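Local coordinates for protein putative esterase PA1618 (Pseudomonas aeruginosa, PDB 4QD8) that is a hotdog-fold thioesterase that binds the acyl-CoA analogue phenacyl-CoA and probably hydrolyses acyl-CoA thioesters, perhaps 1,4-dihydroxy-2-naphthoyl-CoA, at residues 23-28 with 39-44. Sequence-based numbering, arbitrary orientation.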
loop_
_atom_site.group_PDB
_atom_site.type_symbol
_atom_site.label_atom_id
_atom_site.label_comp_id
_atom_site.label_asym_id
_atom_site.label_seq_id
_atom_site.Cartn_x
_atom_site.Cartn_y
_atom_site.Cartn_z
ATOM N N ASP A 23 8.499 18.944 15.287
ATOM C CA ASP A 23 8.681 20.316 15.741
ATOM C C ASP A 23 9.069 21.212 14.567
ATOM O O ASP A 23 8.560 22.329 14.419
ATOM C CB ASP A 23 9.772 20.364 16.811
ATOM C CG ASP A 23 9.757 21.656 17.595
ATOM O OD1 ASP A 23 8.666 22.244 17.742
ATOM O OD2 ASP A 23 10.836 22.072 18.062
ATOM N N LEU A 24 9.981 20.714 13.736
ATOM C CA LEU A 24 10.426 21.437 12.554
ATOM C C LEU A 24 9.255 21.811 11.636
ATOM O O LEU A 24 9.200 22.922 11.110
ATOM C CB LEU A 24 11.469 20.608 11.791
ATOM C CG LEU A 24 12.243 21.342 10.693
ATOM C CD1 LEU A 24 13.052 22.463 11.312
ATOM C CD2 LEU A 24 13.162 20.410 9.931
ATOM N N LEU A 25 8.303 20.896 11.461
ATOM C CA LEU A 25 7.190 21.138 10.538
ATOM C C LEU A 25 5.966 21.785 11.177
ATOM O O LEU A 25 4.983 22.039 10.493
ATOM C CB LEU A 25 6.778 19.837 9.843
ATOM C CG LEU A 25 7.877 19.088 9.088
ATOM C CD1 LEU A 25 7.257 17.878 8.393
ATOM C CD2 LEU A 25 8.567 20.013 8.087
ATOM N N GLY A 26 6.001 22.018 12.486
ATOM C CA GLY A 26 4.877 22.645 13.153
ATOM C C GLY A 26 3.702 21.729 13.424
ATOM O O GLY A 26 2.575 22.189 13.595
ATOM N N ILE A 27 3.959 20.425 13.492
ATOM C CA ILE A 27 2.910 19.488 13.878
ATOM C C ILE A 27 2.439 19.775 15.301
ATOM O O ILE A 27 3.242 19.942 16.226
ATOM C CB ILE A 27 3.361 18.016 13.719
ATOM C CG1 ILE A 27 3.590 17.693 12.241
ATOM C CG2 ILE A 27 2.315 17.060 14.317
ATOM C CD1 ILE A 27 4.167 16.270 11.975
ATOM N N ARG A 28 1.125 19.869 15.454
ATOM C CA ARG A 28 0.525 20.195 16.735
ATOM C C ARG A 28 -0.541 19.164 17.067
ATOM O O ARG A 28 -1.518 19.026 16.330
ATOM C CB ARG A 28 -0.095 21.601 16.668
ATOM C CG ARG A 28 -0.711 22.084 17.972
ATOM C CD ARG A 28 -1.348 23.462 17.804
ATOM N NE ARG A 28 -2.565 23.419 16.989
ATOM C CZ ARG A 28 -2.989 24.416 16.217
ATOM N NH1 ARG A 28 -2.295 25.542 16.138
ATOM N NH2 ARG A 28 -4.102 24.279 15.506
ATOM N N ALA A 39 -4.152 15.663 15.154
ATOM C CA ALA A 39 -3.026 16.595 15.043
ATOM C C ALA A 39 -3.151 17.350 13.734
ATOM O O ALA A 39 -3.723 16.836 12.783
ATOM C CB ALA A 39 -1.689 15.846 15.071
ATOM N N SER A 40 -2.601 18.558 13.683
ATOM C CA SER A 40 -2.634 19.359 12.469
ATOM C C SER A 40 -1.244 19.873 12.136
ATOM O O SER A 40 -0.331 19.798 12.962
ATOM C CB SER A 40 -3.603 20.528 12.617
ATOM O OG SER A 40 -3.085 21.481 13.528
ATOM N N MET A 41 -1.083 20.386 10.922
ATOM C CA MET A 41 0.214 20.817 10.437
ATOM C C MET A 41 -0.019 21.961 9.472
ATOM O O MET A 41 -0.967 21.921 8.700
ATOM C CB MET A 41 0.881 19.661 9.694
ATOM C CG MET A 41 2.332 19.893 9.271
ATOM S SD MET A 41 3.029 18.431 8.469
ATOM C CE MET A 41 1.912 18.266 7.084
ATOM N N PRO A 42 0.846 22.986 9.511
ATOM C CA PRO A 42 0.698 24.085 8.544
ATOM C C PRO A 42 1.012 23.661 7.116
ATOM O O PRO A 42 1.857 22.787 6.893
ATOM C CB PRO A 42 1.750 25.103 9.010
ATOM C CG PRO A 42 2.765 24.274 9.763
ATOM C CD PRO A 42 1.935 23.236 10.470
ATOM N N VAL A 43 0.308 24.266 6.162
ATOM C CA VAL A 43 0.622 24.115 4.747
ATOM C C VAL A 43 1.326 25.395 4.315
ATOM O O VAL A 43 0.676 26.405 4.008
ATOM C CB VAL A 43 -0.649 23.868 3.908
ATOM C CG1 VAL A 43 -0.307 23.708 2.441
ATOM C CG2 VAL A 43 -1.398 22.626 4.431
ATOM N N ASP A 44 2.655 25.359 4.332
ATOM C CA ASP A 44 3.451 26.541 4.022
ATOM C C ASP A 44 4.813 26.131 3.461
ATOM O O ASP A 44 4.977 24.998 3.028
ATOM C CB ASP A 44 3.541 27.505 5.231
ATOM C CG ASP A 44 4.258 26.907 6.440
ATOM O OD1 ASP A 44 5.111 26.009 6.293
ATOM O OD2 ASP A 44 3.977 27.373 7.558
#
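Arg-28 and Ser-40 form an antiparallel hydrogen-bonded pair: Arg-28 N reaches Ser-40 O at 2.9 Å, nearly straight (165°), and Ser-40 N returns a bond to Arg-28 O. On their shared face of the sheet, Ser-40 OG hydrogen-bonds to Arg-99 and to Glu-30, which also forms a salt bridge with Arg-28; a short hydroxyl suits this buried spot between charged neighbours. Met-41 points to the other face. Beyond CB, its CG, anti to the backbone N (chi1 -173°), lies 3.6 Å from Leu-25 O and meets Ile-27 CG1; SD then sits 3.9 Å from that CG1 and, less closely, by Leu-25 CB, and the bend at chi3 (60°) turns CE away from Ile-27. The unbranched thioether fits against Leu-25 and Ile-27, which pack on helix 56-72, and reaches Val-100 of strand 99-106. Gly-26 readily accepts the positive phi that ends helix 21-25 in a Schellman motif and leaves the Pro-42 ring close to the backbone, CG 3.2 Å from Leu-25 O and CD 3.4 Å from Gly-26 O. The glycine turn leads helix 21-25 into strand 28-32, which pairs with strand 36-42 in the curved antiparallel sheet that wraps helix 56-72, the hallmark of the hotdog fold.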